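Putative polyketide synthase (Streptomyces coelicolor, PDB 1U0M) catalyses the iterative condensation of five malonyl-CoA units and the cyclisation of the resulting pentaketide to 1,3,6,8-tetrahydroxynaphthalene, a precursor in melanin biosynthesis. Local coordinates at residues H40-L43 with P44-L47. Numbering follows the deposited sequence.
Sequences HPQL and PLAL
L43 lays its isobutyl end obliquely over that of L47, one helical turn on, with L43 CD1 3.9 Å from L47 CD1 and L43 CG 4.0 Å from L47 CD2. With chi1 of L43 at 179°, CG stands opposite the backbone N and beside the carbonyl carbon, the side on which L47 follows. Both leucines also touch helix 26-37, L43 at H37 and L47 at A33 and R34; an alanine in place of L47 would probably open a gap there and leave the branched end of L43 without its apolar neighbour. The backbone repeats this i to i+4 spacing: L47 N donates to L43 O at 2.9 Å, nearly straight at 172°, and A46 N to Q42 O, also at 2.9 Å. On another flank Q42 and L45 run side by side, Q42 OE1 approaching the methyl L45 CD2 to 3.5 Å. Upstream, Q42 N donates to H40 ND1 (2.8 Å) from within the imidazole plane, while H40 NE2 hydrogen-bonds to L185 O; held at both ring nitrogens, the imidazole is fixed in rotation and probably carries its proton on NE2. L43 N closes the type I beta turn on H40 O. Q42, accepting the first i to i+4 bond, is the N-cap of helix 43-52, a helix N-terminus with proline (P44) in the first turn, where the missing N-H costs no such bond.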
loop_
_atom_site.group_PDB
_atom_site.type_symbol
_atom_site.label_atom_id
_atom_site.label_comp_id
_atom_site.label_asym_id
_atom_site.label_seq_id
_atom_site.Cartn_x
_atom_site.Cartn_y
_atom_site.Cartn_z
ATOM N N HIS A 40 -11.234 -32.162 -17.420
ATOM C CA HIS A 40 -11.335 -30.815 -17.953
ATOM C C HIS A 40 -11.311 -30.800 -19.477
ATOM O O HIS A 40 -10.341 -31.235 -20.095
ATOM C CB HIS A 40 -10.210 -29.929 -17.419
ATOM C CG HIS A 40 -10.446 -28.473 -17.656
ATOM N ND1 HIS A 40 -10.586 -27.940 -18.919
ATOM C CD2 HIS A 40 -10.650 -27.449 -16.793
ATOM C CE1 HIS A 40 -10.872 -26.654 -18.824
ATOM N NE2 HIS A 40 -10.918 -26.331 -17.545
ATOM N N PRO A 41 -12.385 -30.287 -20.099
ATOM C CA PRO A 41 -12.564 -30.177 -21.553
ATOM C C PRO A 41 -11.464 -29.416 -22.300
ATOM O O PRO A 41 -11.243 -29.632 -23.491
ATOM C CB PRO A 41 -13.915 -29.481 -21.676
ATOM C CG PRO A 41 -14.663 -30.013 -20.477
ATOM C CD PRO A 41 -13.621 -29.900 -19.391
ATOM N N GLN A 42 -10.783 -28.513 -21.609
ATOM C CA GLN A 42 -9.727 -27.741 -22.247
ATOM C C GLN A 42 -8.360 -28.158 -21.725
ATOM O O GLN A 42 -7.382 -27.424 -21.866
ATOM C CB GLN A 42 -9.953 -26.257 -21.992
ATOM C CG GLN A 42 -11.212 -25.711 -22.636
ATOM C CD GLN A 42 -10.893 -24.823 -23.811
ATOM O OE1 GLN A 42 -10.532 -23.658 -23.643
ATOM N NE2 GLN A 42 -10.998 -25.373 -25.012
ATOM N N LEU A 43 -8.306 -29.346 -21.129
ATOM C CA LEU A 43 -7.073 -29.887 -20.566
ATOM C C LEU A 43 -5.860 -29.881 -21.509
ATOM O O LEU A 43 -4.816 -29.326 -21.171
ATOM C CB LEU A 43 -7.316 -31.309 -20.051
ATOM C CG LEU A 43 -6.100 -32.019 -19.446
ATOM C CD1 LEU A 43 -5.732 -31.364 -18.132
ATOM C CD2 LEU A 43 -6.428 -33.494 -19.227
ATOM N N PRO A 44 -5.980 -30.494 -22.704
ATOM C CA PRO A 44 -4.827 -30.499 -23.615
ATOM C C PRO A 44 -4.312 -29.091 -23.895
ATOM O O PRO A 44 -3.107 -28.862 -23.941
ATOM C CB PRO A 44 -5.367 -31.202 -24.871
ATOM C CG PRO A 44 -6.817 -30.926 -24.827
ATOM C CD PRO A 44 -7.171 -31.058 -23.363
ATOM N N LEU A 45 -5.232 -28.150 -24.053
ATOM C CA LEU A 45 -4.857 -26.766 -24.310
ATOM C C LEU A 45 -4.092 -26.197 -23.109
ATOM O O LEU A 45 -3.085 -25.496 -23.264
ATOM C CB LEU A 45 -6.109 -25.924 -24.563
ATOM C CG LEU A 45 -5.838 -24.414 -24.567
ATOM C CD1 LEU A 45 -5.028 -24.030 -25.811
ATOM C CD2 LEU A 45 -7.160 -23.657 -24.523
ATOM N N ALA A 46 -4.577 -26.517 -21.914
ATOM C CA ALA A 46 -3.967 -26.035 -20.681
ATOM C C ALA A 46 -2.529 -26.512 -20.562
ATOM O O ALA A 46 -1.607 -25.712 -20.354
ATOM C CB ALA A 46 -4.787 -26.506 -19.476
ATOM N N LEU A 47 -2.340 -27.820 -20.699
ATOM C CA LEU A 47 -1.009 -28.420 -20.613
ATOM C C LEU A 47 -0.010 -27.847 -21.624
ATOM O O LEU A 47 1.150 -27.597 -21.285
ATOM C CB LEU A 47 -1.120 -29.934 -20.793
ATOM C CG LEU A 47 -1.339 -30.792 -19.538
ATOM C CD1 LEU A 47 -2.039 -30.004 -18.455
ATOM C CD2 LEU A 47 -2.137 -32.025 -19.912
#